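Local structure of hypothetical protein (Uncultured marine organism, 2OP5) at residues D6-L11 with V67-S72; L14-T19 with F100-N105. The protein is of unknown function but forms a dimer with a ferredoxin-like fold, probably akin to the dimeric alpha-beta barrel proteins. One frame throughout, in Å; residues are numbered along the deposited sequence. Where two conformers were deposited one is given.

Contact 1: D6-L11 with V67-S72; sequences DETAFL and VFEYDS
T8 and E69 meet through their polar ends. T8 OG1 donates to E69 OE1 at 2.7 Å, on the lone pair turned away from the other carboxylate oxygen. T8 OG1 stands beside its backbone N (chi1 -61°), which leaves CG2 anti to it and against E69 CB at 3.6 Å. L11 lies beside E69, pointing the same way. E69 OE1 also makes a salt bridge to R50 of the second subunit. With an alanine here, the T8 hydroxyl would probably lose its acceptor and R50 of the second subunit this charge partner. Strands 10-17 and 63-70, antiparallel neighbours in the sheet, join at a classic beta bulge: Y70 O accepts from A9 N (3.0 Å) and F10 N (3.2 Å), and Y70 N bonds F10 O (2.8 Å). On the other face, Y70 CD1 lies at the edge of the F10 ring, 4.2 Å from F10 CD2. Packing is tight at these buried residues and where A9 CB meets D71 O at 3.1 Å. It is looser toward the exposed E7. S72 OG caps helix 73-86 through G75 N. The strands are thus joined by three backbone bonds, and the buried E69 carboxylate is shared between T8 and R50 of the second subunit.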
ATOM      1  N   ASP A   6       9.202  -0.198 -14.450  1.00 38.44           N
ATOM      2  CA  ASP A   6       7.784  -0.597 -14.512  1.00 36.68           C
ATOM      3  C   ASP A   6       6.836   0.391 -13.872  1.00 34.79           C
ATOM      4  O   ASP A   6       6.864   0.568 -12.653  1.00 33.29           O
ATOM      5  CB  ASP A   6       7.565  -1.904 -13.768  1.00 36.73           C
ATOM      6  CG  ASP A   6       7.958  -3.109 -14.562  1.00 36.99           C
ATOM      7  OD1 ASP A   6       7.560  -3.166 -15.739  1.00 36.06           O
ATOM      8  OD2 ASP A   6       8.600  -4.026 -13.980  1.00 33.94           O
ATOM      9  N   GLU A   7       5.958   0.977 -14.683  1.00 33.52           N
ATOM     10  CA  GLU A   7       4.944   1.919 -14.198  1.00 32.45           C
ATOM     11  C   GLU A   7       3.699   1.142 -13.680  1.00 29.06           C
ATOM     12  O   GLU A   7       3.132   0.293 -14.383  1.00 26.68           O
ATOM     13  CB  GLU A   7       4.553   2.876 -15.336  1.00 32.95           C
ATOM     14  CG  GLU A   7       3.715   4.092 -14.894  1.00 36.25           C
ATOM     15  CD  GLU A   7       3.072   4.874 -16.056  1.00 35.04           C
ATOM     16  OE1 GLU A   7       2.725   4.260 -17.092  1.00 40.40           O
ATOM     17  OE2 GLU A   7       2.877   6.098 -15.906  1.00 38.04           O
ATOM     18  N   THR A   8       3.289   1.427 -12.445  1.00 26.06           N
ATOM     19  CA  THR A   8       2.110   0.799 -11.872  1.00 25.07           C
ATOM     20  C   THR A   8       0.887   1.585 -12.311  1.00 24.35           C
ATOM     21  O   THR A   8       0.832   2.789 -12.141  1.00 22.79           O
ATOM     22  CB  THR A   8       2.169   0.772 -10.313  1.00 24.57           C
ATOM     23  OG1 THR A   8       3.295   0.015  -9.883  1.00 21.58           O
ATOM     24  CG2 THR A   8       0.927   0.131  -9.719  1.00 26.52           C
ATOM     25  N   ALA A   9      -0.083   0.891 -12.886  1.00 25.88           N
ATOM     26  CA  ALA A   9      -1.339   1.502 -13.317  1.00 26.46           C
ATOM     27  C   ALA A   9      -2.474   1.171 -12.364  1.00 26.47           C
ATOM     28  O   ALA A   9      -3.351   2.000 -12.135  1.00 25.94           O
ATOM     29  CB  ALA A   9      -1.700   1.025 -14.694  1.00 27.15           C
ATOM     30  N   PHE A  10      -2.466  -0.052 -11.844  1.00 26.88           N
ATOM     31  CA  PHE A  10      -3.498  -0.541 -10.946  1.00 27.98           C
ATOM     32  C   PHE A  10      -2.856  -1.108  -9.695  1.00 27.63           C
ATOM     33  O   PHE A  10      -1.796  -1.713  -9.773  1.00 26.48           O
ATOM     34  CB  PHE A  10      -4.293  -1.621 -11.647  1.00 28.59           C
ATOM     35  CG  PHE A  10      -5.604  -1.930 -10.997  1.00 30.29           C
ATOM     36  CD1 PHE A  10      -6.679  -1.069 -11.155  1.00 30.22           C
ATOM     37  CD2 PHE A  10      -5.791  -3.112 -10.292  1.00 30.87           C
ATOM     38  CE1 PHE A  10      -7.903  -1.369 -10.601  1.00 30.38           C
ATOM     39  CE2 PHE A  10      -7.039  -3.411  -9.726  1.00 30.41           C
ATOM     40  CZ  PHE A  10      -8.083  -2.544  -9.889  1.00 30.17           C
ATOM     41  N   LEU A  11      -3.539  -0.951  -8.562  1.00 28.31           N
ATOM     42  CA  LEU A  11      -3.002  -1.330  -7.269  1.00 29.10           C
ATOM     43  C   LEU A  11      -4.063  -1.780  -6.249  1.00 28.99           C
ATOM     44  O   LEU A  11      -5.198  -1.297  -6.251  1.00 27.75           O
ATOM     45  CB  LEU A  11      -2.243  -0.094  -6.742  1.00 30.07           C
ATOM     46  CG  LEU A  11      -1.526   0.106  -5.408  1.00 30.27           C
ATOM     47  CD1 LEU A  11      -0.511   1.223  -5.523  1.00 31.58           C
ATOM     48  CD2 LEU A  11      -2.480   0.402  -4.273  1.00 33.51           C
ATOM     49  N   VAL A  67       0.501  -4.928  -0.401  1.00 27.10           N
ATOM     50  CA  VAL A  67       0.310  -4.010  -1.493  1.00 27.14           C
ATOM     51  C   VAL A  67       0.730  -4.784  -2.742  1.00 27.70           C
ATOM     52  O   VAL A  67       1.878  -5.260  -2.829  1.00 26.75           O
ATOM     53  CB  VAL A  67       1.144  -2.716  -1.346  1.00 27.21           C
ATOM     54  CG1 VAL A  67       0.939  -1.829  -2.560  1.00 26.44           C
ATOM     55  CG2 VAL A  67       0.807  -1.958  -0.042  1.00 26.40           C
ATOM     56  N   PHE A  68      -0.219  -4.948  -3.665  1.00 27.75           N
ATOM     57  CA  PHE A  68       0.026  -5.618  -4.940  1.00 28.13           C
ATOM     58  C   PHE A  68      -0.062  -4.522  -5.976  1.00 28.59           C
ATOM     59  O   PHE A  68      -1.066  -3.789  -6.025  1.00 27.38           O
ATOM     60  CB  PHE A  68      -1.078  -6.619  -5.317  1.00 29.25           C
ATOM     61  CG  PHE A  68      -1.238  -7.795  -4.381  1.00 28.49           C
ATOM     62  CD1 PHE A  68      -1.913  -7.652  -3.179  1.00 28.75           C
ATOM     63  CD2 PHE A  68      -0.785  -9.047  -4.750  1.00 28.44           C
ATOM     64  CE1 PHE A  68      -2.098  -8.750  -2.328  1.00 31.44           C
ATOM     65  CE2 PHE A  68      -0.960 -10.152  -3.915  1.00 29.94           C
ATOM     66  CZ  PHE A  68      -1.624 -10.009  -2.700  1.00 29.96           C
ATOM     67  N   GLU A  69       0.942  -4.460  -6.844  1.00 28.82           N
ATOM     68  CA  GLU A  69       0.989  -3.468  -7.905  1.00 30.00           C
ATOM     69  C   GLU A  69       1.063  -4.145  -9.269  1.00 29.69           C
ATOM     70  O   GLU A  69       1.874  -5.054  -9.487  1.00 27.43           O
ATOM     71  CB  GLU A  69       2.192  -2.564  -7.703  1.00 30.87           C
ATOM     72  CG  GLU A  69       2.125  -1.820  -6.383  1.00 32.82           C
ATOM     73  CD  GLU A  69       3.230  -0.829  -6.231  1.00 35.11           C
ATOM     74  OE1 GLU A  69       3.666  -0.258  -7.244  1.00 37.15           O
ATOM     75  OE2 GLU A  69       3.645  -0.596  -5.088  1.00 39.25           O
ATOM     76  N   TYR A  70       0.219  -3.664 -10.183  1.00 29.04           N
ATOM     77  CA  TYR A  70       0.114  -4.229 -11.501  1.00 27.75           C
ATOM     78  C   TYR A  70       0.314  -3.187 -12.571  1.00 27.39           C
ATOM     79  O   TYR A  70       0.001  -2.016 -12.372  1.00 25.94           O
ATOM     80  CB  TYR A  70      -1.269  -4.872 -11.701  1.00 28.20           C
ATOM     81  CG  TYR A  70      -1.692  -5.842 -10.608  1.00 28.26           C
ATOM     82  CD1 TYR A  70      -2.367  -5.390  -9.491  1.00 27.50           C
ATOM     83  CD2 TYR A  70      -1.416  -7.211 -10.698  1.00 28.51           C
ATOM     84  CE1 TYR A  70      -2.758  -6.251  -8.483  1.00 28.99           C
ATOM     85  CE2 TYR A  70      -1.815  -8.107  -9.678  1.00 27.82           C
ATOM     86  CZ  TYR A  70      -2.477  -7.611  -8.573  1.00 28.62           C
ATOM     87  OH  TYR A  70      -2.908  -8.444  -7.549  1.00 29.31           O
ATOM     88  N   ASP A  71       0.817  -3.650 -13.725  1.00 27.71           N
ATOM     89  CA  ASP A  71       1.005  -2.813 -14.904  1.00 27.95           C
ATOM     90  C   ASP A  71      -0.351  -2.346 -15.469  1.00 27.34           C
ATOM     91  O   ASP A  71      -0.401  -1.357 -16.192  1.00 26.79           O
ATOM     92  CB  ASP A  71       1.828  -3.561 -15.983  1.00 28.48           C
ATOM     93  CG  ASP A  71       1.148  -4.835 -16.498  1.00 30.01           C
ATOM     94  OD1 ASP A  71      -0.032  -5.098 -16.201  1.00 32.67           O
ATOM     95  OD2 ASP A  71       1.793  -5.584 -17.245  1.00 34.37           O
ATOM     96  N   SER A  72      -1.431  -3.066 -15.119  1.00 26.67           N
ATOM     97  CA  SER A  72      -2.776  -2.785 -15.604  1.00 26.29           C
ATOM     98  C   SER A  72      -3.824  -3.561 -14.815  1.00 27.17           C
ATOM     99  O   SER A  72      -3.516  -4.565 -14.155  1.00 26.46           O
ATOM    100  CB  SER A  72      -2.895  -3.227 -17.066  1.00 26.21           C
ATOM    101  OG  SER A  72      -2.849  -4.654 -17.196  1.00 23.71           O
TER

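Contact 2: L14-T19 with F100-N105; sequences LFMDFT and FKIHNN
F100 CG sits between the backbone N and the carbonyl carbon (chi1 59°), and M16 CG is anti to its carbonyl carbon (chi1 -75°). With these torsions the two side chains run alongside each other. M16, a selenomethionine, touches F100 CD1 with its CG at 3.6 Å. Its SE lies oblique to the same ring, 4.6 Å from the centroid, a Met-aromatic contact. The M16 CG also meets I102 CG1 at 3.7 Å. F18 meets the other ortho carbon from the same side of the F100 ring plane: CE2 reaches F100 CD2 at 3.5 Å, and F100 CB sits over the F18 ring face, toward its rim. F27 of helix 21-28 touches both M16 and F18. F15 and H103 form a hydrogen-bonded pair: H103 N gives to F15 O at 2.8 Å, nearly straight, and F15 N gives to H103 O at 2.9 Å. This pair joins strand 10-17 antiparallel to strand 102-114, outermost in this chain's four-stranded sheet, order 2-3-1-4, of the ferredoxin-like fold. Their rings lie on the face away from M16. In the F15 conformer given, H103 CB sits over the ring centre, but F15 has a second conformer, so this ring packing is doubtful. L14 CD1 meets I102 CG2 at 3.9 Å, and L14 CD2 lies near N104 OD1, whose hydrogen-bond partner is N12.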
ATOM      1  N   LEU A  14      -4.283  -3.846   0.510  1.00 30.19           N
ATOM      2  CA  LEU A  14      -5.198  -4.569   1.353  1.00 29.83           C
ATOM      3  C   LEU A  14      -4.614  -4.790   2.740  1.00 29.21           C
ATOM      4  O   LEU A  14      -3.394  -4.653   2.929  1.00 28.88           O
ATOM      5  CB  LEU A  14      -5.583  -5.884   0.690  1.00 29.36           C
ATOM      6  CG  LEU A  14      -4.626  -7.064   0.664  1.00 30.56           C
ATOM      7  CD1 LEU A  14      -4.519  -7.772   2.010  1.00 31.02           C
ATOM      8  CD2 LEU A  14      -5.129  -8.082  -0.366  1.00 31.27           C
ATOM      9  N   PHE A  15      -5.496  -5.059   3.705  1.00 27.78           N
ATOM     10  CA  PHE A  15      -5.039  -5.365   5.060  0.50 27.39           C
ATOM     11  C   PHE A  15      -5.918  -6.431   5.715  1.00 28.44           C
ATOM     12  O   PHE A  15      -7.087  -6.599   5.345  1.00 27.29           O
ATOM     13  CB  PHE A  15      -4.820  -4.105   5.945  0.50 25.80           C
ATOM     14  CG  PHE A  15      -6.077  -3.308   6.283  0.50 23.46           C
ATOM     15  CD1 PHE A  15      -6.490  -2.249   5.482  0.50 20.50           C
ATOM     16  CD2 PHE A  15      -6.798  -3.580   7.437  0.50 23.04           C
ATOM     17  CE1 PHE A  15      -7.614  -1.495   5.805  0.50 23.09           C
ATOM     18  CE2 PHE A  15      -7.941  -2.836   7.766  0.50 24.13           C
ATOM     19  CZ  PHE A  15      -8.348  -1.791   6.947  0.50 22.87           C
HETATM   20  N   MSE A  16      -5.299  -7.175   6.647  1.00 27.74           N
HETATM   21  CA  MSE A  16      -5.961  -8.252   7.399  1.00 28.90           C
HETATM   22  C   MSE A  16      -5.694  -8.085   8.883  1.00 27.26           C
HETATM   23  O   MSE A  16      -4.561  -7.851   9.287  1.00 27.19           O
HETATM   24  CB  MSE A  16      -5.437  -9.621   7.009  1.00 29.20           C
HETATM   25  CG  MSE A  16      -5.932 -10.123   5.688  1.00 32.00           C
HETATM   26 SE   MSE A  16      -4.622 -11.362   4.929  0.75 33.76          SE
HETATM   27  CE  MSE A  16      -3.298 -10.073   4.697  1.00 31.02           C
ATOM     28  N   ASP A  17      -6.740  -8.252   9.678  1.00 25.70           N
ATOM     29  CA  ASP A  17      -6.689  -8.111  11.124  1.00 25.20           C
ATOM     30  C   ASP A  17      -7.042  -9.439  11.758  1.00 23.79           C
ATOM     31  O   ASP A  17      -8.091 -10.016  11.449  1.00 21.83           O
ATOM     32  CB  ASP A  17      -7.694  -7.069  11.590  1.00 24.97           C
ATOM     33  CG  ASP A  17      -7.388  -5.687  11.063  1.00 28.69           C
ATOM     34  OD1 ASP A  17      -6.223  -5.457  10.703  1.00 32.00           O
ATOM     35  OD2 ASP A  17      -8.312  -4.834  10.990  1.00 30.86           O
ATOM     36  N   PHE A  18      -6.169  -9.896  12.658  1.00 23.34           N
ATOM     37  CA  PHE A  18      -6.333 -11.170  13.355  1.00 23.41           C
ATOM     38  C   PHE A  18      -6.806 -10.957  14.783  1.00 23.22           C
ATOM     39  O   PHE A  18      -6.642  -9.865  15.349  1.00 22.17           O
ATOM     40  CB  PHE A  18      -5.017 -11.965  13.300  1.00 23.70           C
ATOM     41  CG  PHE A  18      -4.596 -12.315  11.897  1.00 23.21           C
ATOM     42  CD1 PHE A  18      -3.858 -11.416  11.135  1.00 23.23           C
ATOM     43  CD2 PHE A  18      -4.994 -13.509  11.311  1.00 24.04           C
ATOM     44  CE1 PHE A  18      -3.485 -11.723   9.830  1.00 24.09           C
ATOM     45  CE2 PHE A  18      -4.631 -13.811  10.000  1.00 23.51           C
ATOM     46  CZ  PHE A  18      -3.869 -12.914   9.265  1.00 21.46           C
ATOM     47  N   THR A  19      -7.422 -11.996  15.348  1.00 23.68           N
ATOM     48  CA  THR A  19      -7.961 -11.942  16.704  1.00 23.90           C
ATOM     49  C   THR A  19      -6.876 -12.195  17.770  1.00 23.92           C
ATOM     50  O   THR A  19      -7.128 -12.068  18.971  1.00 22.79           O
ATOM     51  CB  THR A  19      -9.130 -12.936  16.913  1.00 24.57           C
ATOM     52  OG1 THR A  19      -8.653 -14.277  16.810  1.00 25.75           O
ATOM     53  CG2 THR A  19     -10.264 -12.696  15.896  1.00 25.96           C
ATOM     54  N   PHE A 100     -10.166 -13.571  10.119  1.00 31.39           N
ATOM     55  CA  PHE A 100      -9.774 -12.233   9.762  1.00 32.63           C
ATOM     56  C   PHE A 100     -10.641 -11.850   8.582  1.00 33.41           C
ATOM     57  O   PHE A 100     -11.156 -12.730   7.903  1.00 33.67           O
ATOM     58  CB  PHE A 100      -8.315 -12.229   9.267  1.00 33.99           C
ATOM     59  CG  PHE A 100      -8.072 -13.134   8.061  1.00 34.36           C
ATOM     60  CD1 PHE A 100      -8.288 -12.676   6.763  1.00 35.93           C
ATOM     61  CD2 PHE A 100      -7.644 -14.436   8.230  1.00 35.05           C
ATOM     62  CE1 PHE A 100      -8.078 -13.513   5.659  1.00 37.18           C
ATOM     63  CE2 PHE A 100      -7.439 -15.262   7.141  1.00 36.30           C
ATOM     64  CZ  PHE A 100      -7.655 -14.797   5.848  1.00 34.48           C
ATOM     65  N   LYS A 101     -10.819 -10.555   8.334  1.00 34.84           N
ATOM     66  CA  LYS A 101     -11.526 -10.078   7.144  0.50 34.77           C
ATOM     67  C   LYS A 101     -10.529  -9.270   6.335  1.00 35.26           C
ATOM     68  O   LYS A 101      -9.818  -8.421   6.900  1.00 35.49           O
ATOM     69  CB  LYS A 101     -12.716  -9.191   7.507  0.50 35.29           C
ATOM     70  CG  LYS A 101     -13.405  -8.543   6.287  0.50 34.99           C
ATOM     71  CD  LYS A 101     -14.577  -7.659   6.674  0.50 34.39           C
ATOM     72  CE  LYS A 101     -15.749  -8.463   7.207  0.50 33.15           C
ATOM     73  NZ  LYS A 101     -16.962  -7.620   7.296  0.50 31.31           N
ATOM     74  N   ILE A 102     -10.485  -9.517   5.030  1.00 34.48           N
ATOM     75  CA  ILE A 102      -9.602  -8.776   4.177  1.00 34.20           C
ATOM     76  C   ILE A 102     -10.286  -7.464   3.843  1.00 33.34           C
ATOM     77  O   ILE A 102     -11.438  -7.454   3.400  1.00 32.15           O
ATOM     78  CB  ILE A 102      -9.266  -9.527   2.877  1.00 33.81           C
ATOM     79  CG1 ILE A 102      -8.524 -10.824   3.201  1.00 35.48           C
ATOM     80  CG2 ILE A 102      -8.350  -8.687   1.990  1.00 35.55           C
ATOM     81  CD1 ILE A 102      -7.945 -11.567   1.981  1.00 35.54           C
ATOM     82  N   HIS A 103      -9.573  -6.366   4.100  1.00 31.98           N
ATOM     83  CA  HIS A 103     -10.003  -5.039   3.680  1.00 30.85           C
ATOM     84  C   HIS A 103      -9.237  -4.677   2.440  1.00 28.96           C
ATOM     85  O   HIS A 103      -8.042  -4.423   2.519  1.00 27.49           O
ATOM     86  CB  HIS A 103      -9.742  -4.019   4.766  1.00 31.65           C
ATOM     87  CG  HIS A 103     -10.684  -4.147   5.913  1.00 33.54           C
ATOM     88  ND1 HIS A 103     -10.307  -4.650   7.138  1.00 36.89           N
ATOM     89  CD2 HIS A 103     -12.008  -3.874   6.004  1.00 34.88           C
ATOM     90  CE1 HIS A 103     -11.353  -4.639   7.950  1.00 37.06           C
ATOM     91  NE2 HIS A 103     -12.400  -4.188   7.282  1.00 35.45           N
ATOM     92  N   ASN A 104      -9.919  -4.712   1.300  1.00 27.56           N
ATOM     93  CA  ASN A 104      -9.322  -4.371   0.010  1.00 28.25           C
ATOM     94  C   ASN A 104      -9.552  -2.914  -0.312  1.00 27.08           C
ATOM     95  O   ASN A 104     -10.584  -2.333   0.084  1.00 25.38           O
ATOM     96  CB  ASN A 104      -9.949  -5.186  -1.122  1.00 28.92           C
ATOM     97  CG  ASN A 104      -9.777  -6.667  -0.928  1.00 31.24           C
ATOM     98  OD1 ASN A 104      -8.686  -7.221  -1.147  1.00 35.06           O
ATOM     99  ND2 ASN A 104     -10.866  -7.332  -0.535  1.00 31.92           N
ATOM    100  N   ASN A 105      -8.590  -2.361  -1.047  1.00 26.29           N
ATOM    101  CA  ASN A 105      -8.597  -0.987  -1.521  1.00 26.70           C
ATOM    102  C   ASN A 105      -7.947  -0.979  -2.897  1.00 26.95           C
ATOM    103  O   ASN A 105      -6.744  -0.736  -2.998  1.00 25.58           O
ATOM    104  CB  ASN A 105      -7.817  -0.081  -0.569  1.00 26.40           C
ATOM    105  CG  ASN A 105      -8.433  -0.039   0.820  1.00 27.05           C
ATOM    106  OD1 ASN A 105      -9.439   0.616   1.035  1.00 21.90           O
ATOM    107  ND2 ASN A 105      -7.820  -0.750   1.764  1.00 26.20           N
TER

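Both contacts join strand 10-17 to a neighbour in one sheet. Contact 1 pairs its start with strand 63-70, inside the sheet; contact 2 pairs its later part with strand 102-114, outermost within the chain. Their centres are about 20 Å apart. They meet where F68 CE1 of contact 1 packs on L14 CD2 of contact 2, at 3.7 Å. Contact 1 is mostly buried, and contact 2 only partly, with I102 and K101 exposed. Charge marks contact 1, through the carboxylates of E69 and D6, both salt-bridged to the second subunit. Contact 2 is largely aromatic and apolar, though D17 bridges to R63. Both touch the second subunit, contact 2 through F15 and N105.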